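PDB 2G3A: acetyltransferase Atu2258 from Agrobacterium tumefaciens str. C58, which transfers an acetyl group from acetyl coenzyme A to an acceptor substrate, with a preference for glucosamine 6-phosphate or dopamine. Local coordinates for residues L52-R57 against L97-E102; M110-D115 against Y128-I133; D120-Y125 against S144-E149. One frame throughout, in Å; residues are numbered along the deposited sequence.

Interaction 1 (L52-R57 against L97-E102); sequences LNITIR and LAMAEE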
ATOM      1  N   LEU A  52       0.456  -6.963 -12.465  1.00 26.33           N
ATOM      2  CA  LEU A  52      -0.652  -6.845 -13.395  1.00 26.99           C
ATOM      3  C   LEU A  52      -0.791  -5.362 -13.766  1.00 29.66           C
ATOM      4  O   LEU A  52      -1.316  -4.554 -12.985  1.00 29.17           O
ATOM      5  CB  LEU A  52      -1.956  -7.401 -12.772  1.00 26.20           C
ATOM      6  CG  LEU A  52      -3.124  -7.694 -13.731  1.00 28.49           C
ATOM      7  CD1 LEU A  52      -4.222  -8.502 -13.046  1.00 29.23           C
ATOM      8  CD2 LEU A  52      -3.700  -6.395 -14.364  1.00 26.61           C
ATOM      9  N   ASN A  53      -0.296  -5.007 -14.950  1.00 30.88           N
ATOM     10  CA  ASN A  53      -0.370  -3.634 -15.427  1.00 29.99           C
ATOM     11  C   ASN A  53      -1.130  -3.550 -16.747  1.00 29.26           C
ATOM     12  O   ASN A  53      -1.119  -4.488 -17.551  1.00 29.01           O
ATOM     13  CB  ASN A  53       1.030  -3.055 -15.636  1.00 33.26           C
ATOM     14  CG  ASN A  53       1.896  -3.117 -14.389  1.00 37.77           C
ATOM     15  OD1 ASN A  53       1.423  -2.920 -13.266  1.00 39.35           O
ATOM     16  ND2 ASN A  53       3.184  -3.371 -14.590  1.00 40.67           N
ATOM     17  N   ILE A  54      -1.789  -2.420 -16.961  1.00 26.36           N
ATOM     18  CA  ILE A  54      -2.417  -2.125 -18.229  1.00 25.80           C
ATOM     19  C   ILE A  54      -1.977  -0.719 -18.578  1.00 26.40           C
ATOM     20  O   ILE A  54      -2.245   0.232 -17.833  1.00 26.05           O
ATOM     21  CB  ILE A  54      -3.945  -2.205 -18.168  1.00 27.68           C
ATOM     22  CG1 ILE A  54      -4.391  -3.623 -17.810  1.00 28.01           C
ATOM     23  CG2 ILE A  54      -4.563  -1.776 -19.513  1.00 27.39           C
ATOM     24  CD1 ILE A  54      -5.647  -3.667 -17.006  1.00 26.51           C
ATOM     25  N   THR A  55      -1.276  -0.594 -19.699  1.00 24.33           N
ATOM     26  CA  THR A  55      -0.867   0.712 -20.175  1.00 25.18           C
ATOM     27  C   THR A  55      -1.771   1.148 -21.313  1.00 24.74           C
ATOM     28  O   THR A  55      -2.157   0.349 -22.165  1.00 25.48           O
ATOM     29  CB  THR A  55       0.611   0.749 -20.620  1.00 24.81           C
ATOM     30  OG1 THR A  55       0.904  -0.402 -21.421  1.00 29.11           O
ATOM     31  CG2 THR A  55       1.537   0.764 -19.402  1.00 27.88           C
ATOM     32  N   ILE A  56      -2.130   2.421 -21.277  1.00 23.12           N
ATOM     33  CA  ILE A  56      -2.825   3.073 -22.365  1.00 23.34           C
ATOM     34  C   ILE A  56      -1.739   3.770 -23.178  1.00 23.53           C
ATOM     35  O   ILE A  56      -1.050   4.643 -22.657  1.00 24.87           O
ATOM     36  CB  ILE A  56      -3.830   4.109 -21.832  1.00 22.14           C
ATOM     37  CG1 ILE A  56      -4.875   3.418 -20.927  1.00 22.18           C
ATOM     38  CG2 ILE A  56      -4.468   4.860 -23.004  1.00 28.53           C
ATOM     39  CD1 ILE A  56      -5.890   4.370 -20.272  1.00 24.48           C
ATOM     40  N   ARG A  57      -1.596   3.371 -24.440  1.00 23.62           N
ATOM     41  CA  ARG A  57      -0.513   3.846 -25.302  1.00 24.60           C
ATOM     42  C   ARG A  57      -1.009   4.494 -26.601  1.00 24.79           C
ATOM     43  O   ARG A  57      -1.879   3.959 -27.282  1.00 24.26           O
ATOM     44  CB  ARG A  57       0.460   2.703 -25.607  1.00 21.67           C
ATOM     45  CG  ARG A  57       1.220   2.212 -24.388  1.00 24.58           C
ATOM     46  CD  ARG A  57       1.934   0.915 -24.700  1.00 27.46           C
ATOM     47  NE  ARG A  57       2.717   0.409 -23.570  1.00 26.86           N
ATOM     48  CZ  ARG A  57       3.974   0.764 -23.295  1.00 22.63           C
ATOM     49  NH1 ARG A  57       4.598   1.665 -24.041  1.00 21.63           N
ATOM     50  NH2 ARG A  57       4.600   0.229 -22.251  1.00 24.91           N
ATOM     51  N   LEU A  97     -10.523  -1.367 -14.989  1.00 21.18           N
ATOM     52  CA  LEU A  97     -10.917  -2.285 -13.914  1.00 22.05           C
ATOM     53  C   LEU A  97     -11.439  -3.625 -14.450  1.00 24.37           C
ATOM     54  O   LEU A  97     -11.167  -4.685 -13.879  1.00 24.26           O
ATOM     55  CB  LEU A  97     -11.964  -1.637 -13.017  1.00 20.72           C
ATOM     56  CG  LEU A  97     -11.455  -0.429 -12.205  1.00 19.43           C
ATOM     57  CD1 LEU A  97     -12.649   0.282 -11.582  1.00 25.66           C
ATOM     58  CD2 LEU A  97     -10.422  -0.877 -11.132  1.00 24.04           C
ATOM     59  N   ALA A  98     -12.211  -3.564 -15.531  1.00 24.44           N
ATOM     60  CA  ALA A  98     -12.741  -4.775 -16.166  1.00 21.56           C
ATOM     61  C   ALA A  98     -11.634  -5.641 -16.776  1.00 21.74           C
ATOM     62  O   ALA A  98     -11.662  -6.879 -16.664  1.00 21.10           O
ATOM     63  CB  ALA A  98     -13.807  -4.407 -17.216  1.00 21.74           C
HETATM   64  N   MSE A  99     -10.634  -5.006 -17.382  1.00 23.02           N
HETATM   65  CA  MSE A  99      -9.498  -5.761 -17.932  1.00 26.11           C
HETATM   66  C   MSE A  99      -8.663  -6.424 -16.836  1.00 22.93           C
HETATM   67  O   MSE A  99      -8.226  -7.577 -16.980  1.00 21.37           O
HETATM   68  CB  MSE A  99      -8.614  -4.860 -18.781  1.00 25.47           C
HETATM   69  CG  MSE A  99      -9.297  -4.364 -20.044  1.00 28.86           C
HETATM   70 SE   MSE A  99      -8.085  -3.247 -21.070  1.00 40.17          SE
HETATM   71  CE  MSE A  99      -6.590  -4.512 -21.364  1.00 25.91           C
ATOM     72  N   ALA A 100      -8.452  -5.699 -15.740  1.00 23.47           N
ATOM     73  CA  ALA A 100      -7.747  -6.234 -14.565  1.00 21.01           C
ATOM     74  C   ALA A 100      -8.524  -7.386 -13.921  1.00 21.88           C
ATOM     75  O   ALA A 100      -7.941  -8.417 -13.580  1.00 25.31           O
ATOM     76  CB  ALA A 100      -7.487  -5.114 -13.544  1.00 20.79           C
ATOM     77  N   GLU A 101      -9.835  -7.216 -13.747  1.00 20.90           N
ATOM     78  CA  GLU A 101     -10.647  -8.275 -13.142  1.00 21.80           C
ATOM     79  C   GLU A 101     -10.637  -9.548 -13.999  1.00 23.89           C
ATOM     80  O   GLU A 101     -10.488 -10.666 -13.477  1.00 23.10           O
ATOM     81  CB  GLU A 101     -12.075  -7.813 -12.900  1.00 20.29           C
ATOM     82  CG  GLU A 101     -12.968  -8.959 -12.420  1.00 20.13           C
ATOM     83  CD  GLU A 101     -14.282  -8.490 -11.837  1.00 24.69           C
ATOM     84  OE1 GLU A 101     -14.428  -7.290 -11.556  1.00 22.14           O
ATOM     85  OE2 GLU A 101     -15.174  -9.336 -11.638  1.00 25.40           O
ATOM     86  N   GLU A 102     -10.808  -9.373 -15.304  1.00 24.41           N
ATOM     87  CA  GLU A 102     -10.741 -10.498 -16.233  1.00 26.07           C
ATOM     88  C   GLU A 102      -9.442 -11.284 -16.068  1.00 24.85           C
ATOM     89  O   GLU A 102      -9.467 -12.518 -16.010  1.00 24.32           O
ATOM     90  CB  GLU A 102     -10.936 -10.029 -17.682  1.00 26.64           C
ATOM     91  CG  GLU A 102     -10.918 -11.157 -18.700  1.00 26.58           C
ATOM     92  CD  GLU A 102     -11.176 -10.685 -20.118  1.00 32.13           C
ATOM     93  OE1 GLU A 102     -11.663  -9.543 -20.304  1.00 40.37           O
ATOM     94  OE2 GLU A 102     -10.895 -11.465 -21.052  1.00 36.01           O
TER
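Next to Ala100, whose methyl group meets Leu52 and Ile54 across the contact, Glu101 leaves the helix on the side away from strand 52-57; its OE1 is gripped twice, by a salt bridge from Lys150 NZ and a hydrogen bond with Tyr128 OH. A second salt bridge ties OE2 to Arg105 NE. By contrast, the side chains that meet strand 52-57 are apolar, and they illustrate how a helix beds on the outer strand of a sheet within its own chain. Ile54 is central. Its CD1 reaches Met99 CB at 3.7 Å and also approaches the backbone, 3.7 Å from Ala100 N. Because CG2 stands anti to the backbone N while CG1 lies beside it (chi1 -62°), the two branches part, and CG2 is left to meet the end of Met99, a selenomethionine, with CE 3.9 Å away. Met99 is bent at chi3 (58°), which turns CE toward Ile54 CG2, and the two side chains cross obliquely. Two residues earlier on the same face of the strand, Leu52 straddles the next helical position: CD2 lies 4.1 Å from Ala100 CB, and CD1 lies 3.8 Å from Ala100 O. The segment axes pass 9.2 Å apart at 147°, roughly antiparallel. Helix 92-106 extends the same seat: Leu96 meets both Ile54 and Ile56, and Ile92 meets Ile56. Strand 50-57 pairs with 63-72 on one edge, and residues 53-57 pair antiparallel with a strand of the second subunit, carrying the sheet across the interface.

Interaction 2 (M110-D115 against Y128-I133); sequences MGAYID and YGFTKI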
HETATM    1  N   MSE A 110      -9.887 -14.734  -6.125  1.00 23.77           N
HETATM    2  CA  MSE A 110     -11.175 -14.756  -5.447  1.00 30.22           C
HETATM    3  C   MSE A 110     -11.820 -13.376  -5.334  1.00 23.75           C
HETATM    4  O   MSE A 110     -12.995 -13.245  -4.996  1.00 22.69           O
HETATM    5  CB  MSE A 110     -10.967 -15.274  -4.023  1.00 28.66           C
HETATM    6  CG  MSE A 110     -10.500 -16.711  -3.913  1.00 41.59           C
HETATM    7 SE   MSE A 110      -9.850 -16.975  -2.077  1.00 51.45          SE
HETATM    8  CE  MSE A 110     -11.419 -16.533  -1.171  1.00 47.00           C
ATOM      9  N   GLY A 111     -11.043 -12.334  -5.572  1.00 17.25           N
ATOM     10  CA  GLY A 111     -11.555 -10.977  -5.402  1.00 18.44           C
ATOM     11  C   GLY A 111     -10.516  -9.900  -5.661  1.00 18.00           C
ATOM     12  O   GLY A 111      -9.338 -10.195  -5.946  1.00 19.13           O
ATOM     13  N   ALA A 112     -10.945  -8.651  -5.558  1.00 19.71           N
ATOM     14  CA  ALA A 112     -10.062  -7.494  -5.786  1.00 19.48           C
ATOM     15  C   ALA A 112     -10.224  -6.530  -4.635  1.00 20.59           C
ATOM     16  O   ALA A 112     -11.285  -6.463  -4.009  1.00 21.39           O
ATOM     17  CB  ALA A 112     -10.436  -6.781  -7.116  1.00 20.64           C
ATOM     18  N   TYR A 113      -9.190  -5.754  -4.357  1.00 21.44           N
ATOM     19  CA  TYR A 113      -9.387  -4.608  -3.480  1.00 22.70           C
ATOM     20  C   TYR A 113      -8.663  -3.370  -3.978  1.00 23.76           C
ATOM     21  O   TYR A 113      -7.765  -3.435  -4.829  1.00 22.32           O
ATOM     22  CB  TYR A 113      -9.083  -4.948  -1.997  1.00 23.22           C
ATOM     23  CG  TYR A 113      -7.619  -5.185  -1.679  1.00 24.66           C
ATOM     24  CD1 TYR A 113      -6.897  -4.259  -0.916  1.00 28.17           C
ATOM     25  CD2 TYR A 113      -6.962  -6.348  -2.104  1.00 27.29           C
ATOM     26  CE1 TYR A 113      -5.546  -4.474  -0.611  1.00 27.04           C
ATOM     27  CE2 TYR A 113      -5.627  -6.577  -1.791  1.00 30.79           C
ATOM     28  CZ  TYR A 113      -4.926  -5.640  -1.043  1.00 31.62           C
ATOM     29  OH  TYR A 113      -3.593  -5.872  -0.740  1.00 27.66           O
ATOM     30  N   ILE A 114      -9.067  -2.237  -3.417  1.00 24.74           N
ATOM     31  CA  ILE A 114      -8.691  -0.945  -3.937  1.00 23.56           C
ATOM     32  C   ILE A 114      -8.840   0.104  -2.839  1.00 24.15           C
ATOM     33  O   ILE A 114      -9.584  -0.091  -1.874  1.00 21.85           O
ATOM     34  CB  ILE A 114      -9.538  -0.604  -5.216  1.00 22.39           C
ATOM     35  CG1 ILE A 114      -8.868   0.472  -6.064  1.00 22.14           C
ATOM     36  CG2 ILE A 114     -10.976  -0.181  -4.836  1.00 20.43           C
ATOM     37  CD1 ILE A 114      -9.392   0.492  -7.548  1.00 24.54           C
ATOM     38  N   ASP A 115      -8.118   1.213  -2.968  1.00 26.53           N
ATOM     39  CA  ASP A 115      -8.305   2.300  -2.001  1.00 25.81           C
ATOM     40  C   ASP A 115      -8.216   3.663  -2.676  1.00 25.90           C
ATOM     41  O   ASP A 115      -7.680   3.779  -3.768  1.00 25.59           O
ATOM     42  CB  ASP A 115      -7.307   2.177  -0.856  1.00 24.25           C
ATOM     43  CG  ASP A 115      -5.895   2.026  -1.351  1.00 28.07           C
ATOM     44  OD1 ASP A 115      -5.378   3.000  -1.897  1.00 35.07           O
ATOM     45  OD2 ASP A 115      -5.326   0.930  -1.211  1.00 28.49           O
ATOM     46  N   TYR A 128     -18.946   0.417 -10.338  1.00 25.16           N
ATOM     47  CA  TYR A 128     -18.298  -0.785 -10.883  1.00 24.39           C
ATOM     48  C   TYR A 128     -18.658  -2.070 -10.124  1.00 26.09           C
ATOM     49  O   TYR A 128     -18.785  -3.142 -10.725  1.00 25.61           O
ATOM     50  CB  TYR A 128     -16.763  -0.594 -10.999  1.00 23.99           C
ATOM     51  CG  TYR A 128     -16.067  -1.800 -11.617  1.00 22.76           C
ATOM     52  CD1 TYR A 128     -16.084  -1.999 -13.000  1.00 27.70           C
ATOM     53  CD2 TYR A 128     -15.445  -2.765 -10.813  1.00 17.60           C
ATOM     54  CE1 TYR A 128     -15.502  -3.122 -13.573  1.00 25.43           C
ATOM     55  CE2 TYR A 128     -14.859  -3.909 -11.377  1.00 22.96           C
ATOM     56  CZ  TYR A 128     -14.894  -4.073 -12.761  1.00 23.61           C
ATOM     57  OH  TYR A 128     -14.316  -5.173 -13.353  1.00 28.37           O
ATOM     58  N   GLY A 129     -18.865  -1.967  -8.811  1.00 24.43           N
ATOM     59  CA  GLY A 129     -19.222  -3.142  -8.015  1.00 24.22           C
ATOM     60  C   GLY A 129     -18.378  -3.359  -6.765  1.00 25.31           C
ATOM     61  O   GLY A 129     -18.587  -4.342  -6.051  1.00 24.52           O
ATOM     62  N   PHE A 130     -17.417  -2.473  -6.498  1.00 24.05           N
ATOM     63  CA  PHE A 130     -16.697  -2.534  -5.207  1.00 24.03           C
ATOM     64  C   PHE A 130     -17.577  -2.080  -4.063  1.00 24.22           C
ATOM     65  O   PHE A 130     -18.477  -1.266  -4.251  1.00 22.40           O
ATOM     66  CB  PHE A 130     -15.443  -1.678  -5.187  1.00 23.13           C
ATOM     67  CG  PHE A 130     -14.313  -2.210  -6.022  1.00 21.14           C
ATOM     68  CD1 PHE A 130     -13.258  -2.916  -5.429  1.00 25.05           C
ATOM     69  CD2 PHE A 130     -14.265  -1.953  -7.380  1.00 25.14           C
ATOM     70  CE1 PHE A 130     -12.191  -3.387  -6.197  1.00 25.04           C
ATOM     71  CE2 PHE A 130     -13.190  -2.402  -8.151  1.00 23.01           C
ATOM     72  CZ  PHE A 130     -12.157  -3.128  -7.553  1.00 23.67           C
ATOM     73  N   THR A 131     -17.294  -2.615  -2.879  1.00 23.88           N
ATOM     74  CA  THR A 131     -18.057  -2.305  -1.669  0.50 24.67           C
ATOM     75  C   THR A 131     -17.081  -1.935  -0.561  1.00 25.15           C
ATOM     76  O   THR A 131     -16.061  -2.602  -0.381  1.00 26.46           O
ATOM     77  CB  THR A 131     -18.913  -3.496  -1.219  0.50 25.77           C
ATOM     78  OG1 THR A 131     -18.068  -4.632  -1.013  0.50 30.18           O
ATOM     79  CG2 THR A 131     -19.963  -3.832  -2.262  0.50 22.70           C
ATOM     80  N   LYS A 132     -17.396  -0.866   0.160  1.00 23.48           N
ATOM     81  CA  LYS A 132     -16.502  -0.296   1.147  1.00 24.19           C
ATOM     82  C   LYS A 132     -16.251  -1.277   2.267  1.00 23.85           C
ATOM     83  O   LYS A 132     -17.162  -1.961   2.728  1.00 24.84           O
ATOM     84  CB  LYS A 132     -17.106   0.994   1.709  1.00 27.35           C
ATOM     85  CG  LYS A 132     -17.385   2.035   0.635  1.00 31.15           C
ATOM     86  CD  LYS A 132     -17.471   3.456   1.187  1.00 44.00           C
ATOM     87  CE  LYS A 132     -18.909   3.900   1.397  1.00 45.04           C
ATOM     88  NZ  LYS A 132     -19.031   5.382   1.235  1.00 52.92           N
ATOM     89  N   ILE A 133     -15.007  -1.343   2.711  1.00 22.63           N
ATOM     90  CA  ILE A 133     -14.664  -2.221   3.822  1.00 25.03           C
ATOM     91  C   ILE A 133     -14.202  -1.433   5.042  1.00 23.36           C
ATOM     92  O   ILE A 133     -14.193  -1.957   6.137  1.00 22.49           O
ATOM     93  CB  ILE A 133     -13.666  -3.350   3.423  1.00 27.84           C
ATOM     94  CG1 ILE A 133     -12.381  -2.786   2.823  1.00 28.40           C
ATOM     95  CG2 ILE A 133     -14.357  -4.344   2.468  1.00 26.30           C
ATOM     96  CD1 ILE A 133     -11.436  -3.846   2.204  1.00 29.88           C
TER
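The Phe130 ring has the methyl CG2 of Ile114 over one face and the backbone CA of Tyr113 at its edge, while Ala112 O approaches obliquely. This is a packing point inside a beta-alpha-beta crossover of the GNAT fold: strand 111-116 leads through helix 119-128 to strand 131-136, and strand 145-151 is inserted between the two parallel strands. The ring therefore joins the start of the crossover to its end without the strands being neighbours. The face contact is a CH-pi interaction, with Ile114 CG2 3.9 Å from the ring centroid and 23° off the normal, displaced toward the CD1-CE1 side. Ile114 places that methyl by holding CG1 anti to the backbone N (chi1 -160°), which leaves CG2 between N and the carbonyl carbon; the two side chains cross at about a right angle. Ala112, two residues back, adds its CB 3.9 Å from Phe130 CE1. Phe130 is delivered to this place by the helix end: Gly129, with positive phi, is the C-prime residue of a Schellman motif in which Phe130 N bonds to Tyr125 O and Gly129 N to Glu126 O. Tyr125 also packs on both Ile114 and Phe130, and Leu97 of helix 92-106 touches Ile114. The closest approach between the two segments is Ile114 CG2 to Phe130 CD1, at 3.6 Å.

Interaction 3 (D120-Y125 against S144-E149); sequences DALRTY and SITWLE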
ATOM      1  N   ASP A 120     -14.580  11.162  -6.485  1.00 25.57           N
ATOM      2  CA  ASP A 120     -15.025  10.776  -7.826  1.00 26.65           C
ATOM      3  C   ASP A 120     -14.555   9.362  -8.194  1.00 25.82           C
ATOM      4  O   ASP A 120     -15.289   8.616  -8.856  1.00 25.61           O
ATOM      5  CB  ASP A 120     -14.597  11.796  -8.873  1.00 28.46           C
ATOM      6  CG  ASP A 120     -15.255  13.149  -8.657  1.00 31.49           C
ATOM      7  OD1 ASP A 120     -16.506  13.237  -8.673  1.00 35.63           O
ATOM      8  OD2 ASP A 120     -14.521  14.115  -8.436  1.00 33.22           O
ATOM      9  N   ALA A 121     -13.337   9.010  -7.780  1.00 24.62           N
ATOM     10  CA  ALA A 121     -12.838   7.644  -7.938  1.00 25.22           C
ATOM     11  C   ALA A 121     -13.664   6.679  -7.098  1.00 24.72           C
ATOM     12  O   ALA A 121     -13.982   5.598  -7.573  1.00 24.11           O
ATOM     13  CB  ALA A 121     -11.374   7.543  -7.574  1.00 25.49           C
ATOM     14  N   LEU A 122     -14.000   7.070  -5.859  1.00 23.08           N
ATOM     15  CA  LEU A 122     -14.839   6.256  -4.972  1.00 25.10           C
ATOM     16  C   LEU A 122     -16.189   5.919  -5.613  1.00 25.33           C
ATOM     17  O   LEU A 122     -16.619   4.766  -5.586  1.00 24.29           O
ATOM     18  CB  LEU A 122     -15.051   6.944  -3.606  1.00 23.77           C
ATOM     19  CG  LEU A 122     -15.979   6.259  -2.579  1.00 23.73           C
ATOM     20  CD1 LEU A 122     -15.450   4.872  -2.224  1.00 22.79           C
ATOM     21  CD2 LEU A 122     -16.054   7.080  -1.315  1.00 26.97           C
ATOM     22  N   ARG A 123     -16.849   6.928  -6.189  1.00 24.54           N
ATOM     23  CA  ARG A 123     -18.109   6.738  -6.907  0.50 25.34           C
ATOM     24  C   ARG A 123     -17.949   5.772  -8.091  1.00 24.38           C
ATOM     25  O   ARG A 123     -18.775   4.897  -8.306  1.00 24.93           O
ATOM     26  CB  ARG A 123     -18.631   8.095  -7.388  0.50 26.20           C
ATOM     27  CG  ARG A 123     -20.079   8.103  -7.839  0.50 28.20           C
ATOM     28  CD  ARG A 123     -20.521   9.491  -8.298  0.50 26.97           C
ATOM     29  NE  ARG A 123     -19.649  10.036  -9.337  0.50 32.60           N
ATOM     30  CZ  ARG A 123     -18.802  11.046  -9.156  0.50 27.69           C
ATOM     31  NH1 ARG A 123     -18.708  11.631  -7.971  0.50 29.07           N
ATOM     32  NH2 ARG A 123     -18.047  11.465 -10.160  0.50 26.12           N
ATOM     33  N   THR A 124     -16.883   5.955  -8.863  1.00 24.03           N
ATOM     34  CA  THR A 124     -16.583   5.056  -9.979  1.00 26.17           C
ATOM     35  C   THR A 124     -16.441   3.613  -9.493  1.00 24.46           C
ATOM     36  O   THR A 124     -17.009   2.681 -10.091  1.00 25.22           O
ATOM     37  CB  THR A 124     -15.276   5.486 -10.692  1.00 27.65           C
ATOM     38  OG1 THR A 124     -15.448   6.812 -11.208  1.00 32.25           O
ATOM     39  CG2 THR A 124     -14.922   4.532 -11.842  1.00 31.67           C
ATOM     40  N   TYR A 125     -15.698   3.428  -8.404  1.00 18.62           N
ATOM     41  CA  TYR A 125     -15.441   2.071  -7.899  1.00 22.50           C
ATOM     42  C   TYR A 125     -16.710   1.444  -7.389  1.00 21.94           C
ATOM     43  O   TYR A 125     -16.960   0.265  -7.625  1.00 21.92           O
ATOM     44  CB  TYR A 125     -14.385   2.065  -6.782  1.00 20.45           C
ATOM     45  CG  TYR A 125     -13.051   2.628  -7.188  1.00 25.07           C
ATOM     46  CD1 TYR A 125     -12.674   2.682  -8.532  1.00 26.35           C
ATOM     47  CD2 TYR A 125     -12.150   3.111  -6.216  1.00 24.73           C
ATOM     48  CE1 TYR A 125     -11.462   3.224  -8.907  1.00 24.67           C
ATOM     49  CE2 TYR A 125     -10.897   3.635  -6.588  1.00 24.30           C
ATOM     50  CZ  TYR A 125     -10.573   3.693  -7.932  1.00 27.97           C
ATOM     51  OH  TYR A 125      -9.359   4.214  -8.334  1.00 28.94           O
ATOM     52  N   SER A 144     -10.921  11.751   3.016  1.00 23.13           N
ATOM     53  CA  SER A 144     -10.771  10.501   3.745  0.50 24.10           C
ATOM     54  C   SER A 144     -10.126   9.452   2.850  1.00 24.15           C
ATOM     55  O   SER A 144     -10.147   9.574   1.612  1.00 27.68           O
ATOM     56  CB  SER A 144     -12.136  10.004   4.239  0.50 23.79           C
ATOM     57  OG  SER A 144     -12.976   9.672   3.149  0.50 26.62           O
ATOM     58  N   ILE A 145      -9.536   8.429   3.464  1.00 24.67           N
ATOM     59  CA  ILE A 145      -9.144   7.219   2.717  1.00 25.42           C
ATOM     60  C   ILE A 145     -10.247   6.165   2.869  1.00 26.14           C
ATOM     61  O   ILE A 145     -10.747   5.947   3.975  1.00 24.35           O
ATOM     62  CB  ILE A 145      -7.780   6.631   3.162  1.00 25.96           C
ATOM     63  CG1 ILE A 145      -6.688   7.710   3.120  1.00 28.24           C
ATOM     64  CG2 ILE A 145      -7.400   5.403   2.278  1.00 28.59           C
ATOM     65  CD1 ILE A 145      -5.287   7.258   3.570  1.00 26.78           C
ATOM     66  N   THR A 146     -10.647   5.538   1.756  1.00 23.26           N
ATOM     67  CA  THR A 146     -11.647   4.458   1.798  1.00 22.08           C
ATOM     68  C   THR A 146     -11.043   3.230   1.140  1.00 23.67           C
ATOM     69  O   THR A 146     -10.378   3.354   0.098  1.00 23.58           O
ATOM     70  CB  THR A 146     -12.962   4.852   1.062  1.00 21.93           C
ATOM     71  OG1 THR A 146     -13.435   6.093   1.583  1.00 26.81           O
ATOM     72  CG2 THR A 146     -14.070   3.772   1.257  1.00 21.64           C
ATOM     73  N   TRP A 147     -11.237   2.062   1.770  1.00 21.04           N
ATOM     74  CA  TRP A 147     -10.825   0.780   1.198  1.00 21.44           C
ATOM     75  C   TRP A 147     -12.075   0.076   0.758  1.00 21.20           C
ATOM     76  O   TRP A 147     -13.133   0.133   1.433  1.00 18.72           O
ATOM     77  CB  TRP A 147     -10.073  -0.090   2.226  1.00 19.61           C
ATOM     78  CG  TRP A 147      -8.655   0.407   2.522  1.00 24.83           C
ATOM     79  CD1 TRP A 147      -7.487  -0.008   1.922  1.00 26.28           C
ATOM     80  CD2 TRP A 147      -8.279   1.414   3.476  1.00 20.03           C
ATOM     81  NE1 TRP A 147      -6.417   0.691   2.450  1.00 24.00           N
ATOM     82  CE2 TRP A 147      -6.881   1.565   3.403  1.00 23.83           C
ATOM     83  CE3 TRP A 147      -8.998   2.211   4.385  1.00 20.20           C
ATOM     84  CZ2 TRP A 147      -6.188   2.483   4.208  1.00 22.88           C
ATOM     85  CZ3 TRP A 147      -8.313   3.114   5.175  1.00 22.90           C
ATOM     86  CH2 TRP A 147      -6.914   3.229   5.089  1.00 24.42           C
ATOM     87  N   LEU A 148     -11.972  -0.597  -0.383  1.00 19.87           N
ATOM     88  CA  LEU A 148     -13.113  -1.311  -0.938  1.00 17.08           C
ATOM     89  C   LEU A 148     -12.707  -2.699  -1.417  1.00 20.28           C
ATOM     90  O   LEU A 148     -11.553  -2.909  -1.792  1.00 20.27           O
ATOM     91  CB  LEU A 148     -13.727  -0.518  -2.127  1.00 17.92           C
ATOM     92  CG  LEU A 148     -14.211   0.900  -1.830  1.00 19.12           C
ATOM     93  CD1 LEU A 148     -13.145   1.912  -2.205  1.00 28.24           C
ATOM     94  CD2 LEU A 148     -15.516   1.219  -2.582  1.00 22.07           C
ATOM     95  N   GLU A 149     -13.656  -3.635  -1.427  1.00 20.64           N
ATOM     96  CA  GLU A 149     -13.413  -4.960  -2.021  1.00 19.99           C
ATOM     97  C   GLU A 149     -14.450  -5.309  -3.109  1.00 22.72           C
ATOM     98  O   GLU A 149     -15.566  -4.769  -3.140  1.00 23.49           O
ATOM     99  CB  GLU A 149     -13.460  -6.049  -0.936  1.00 20.02           C
ATOM    100  CG  GLU A 149     -14.899  -6.295  -0.430  1.00 24.00           C
ATOM    101  CD  GLU A 149     -15.013  -7.331   0.684  1.00 28.84           C
ATOM    102  OE1 GLU A 149     -14.003  -7.984   1.013  1.00 32.33           O
ATOM    103  OE2 GLU A 149     -16.131  -7.481   1.229  1.00 40.78           O
TER
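Apolar helix-on-sheet packing joins the first turns of helix 119-128, through Leu122 and Tyr125, to strand 145-151, the strand inserted between 111-116 and 131-136 in this GNAT fold. Helix and strand run nearly parallel, their segment axes 14° apart in direction and 10.3 Å apart at closest approach. Leu122 spans that separation. With CG anti to its amide nitrogen (chi1 177°), the side chain extends to set CD1 among three methyls of the strand: Leu148 CD2 at 3.7 Å, Leu148 CD1 at 3.8 Å and Thr146 CG2 at 3.9 Å. Its other branch, CD2, approaches Thr146 OG1. Leu122 meets both Thr146 and Leu148 at about a right angle, lying across two alternate residues that point to the same side of the strand. One turn on, the Tyr125 ring offers an edge rather than a face, its CD2 lying 4.3 Å from Leu148 CD1. Thr124 is bonded within the helix: its OG1 donates to Asp120 O at 3.0 Å and its N donates to the same oxygen at 3.1 Å, the two coming from opposite faces of the carbonyl plane. Asp120 OD2 makes a salt bridge with Arg43 of the second subunit. By similarity Arg123, Thr124 and Tyr125 bind CoA, and Arg123 leaves the helix away from the strand. Tyr125 thus belongs both to the packing and to the probable CoA site, while Leu122 supplies most of the apolar contact. With no polar bond between these two segments, their contact depends on the fit of methyls and a ring edge.

How the interactions relate
All three contacts fasten helices or the crossover to one mixed sheet. Interactions 2 and 3 are closest, with centres 9 Å apart, and interlock along the chain: helix 119-128 of interaction 3 connects the two strands of interaction 2, and strand 145-151 lies between them and pairs with both, as in the probable bond of Ile133 N to Trp147 O, 2.7 Å. Interaction 1 lies farther off, about 15 Å and 18 Å between centres, yet helix 92-106 reaches both: Leu97 CD2 is 4.0 Å from Ile114 CD1, and Leu97 CD1 is 3.9 Å from Tyr125 CD1. Tyr125, itself assigned to CoA binding by similarity, has its side chain about 4 Å from that of Leu81, another such residue, so the shared packing borders the probable cofactor site.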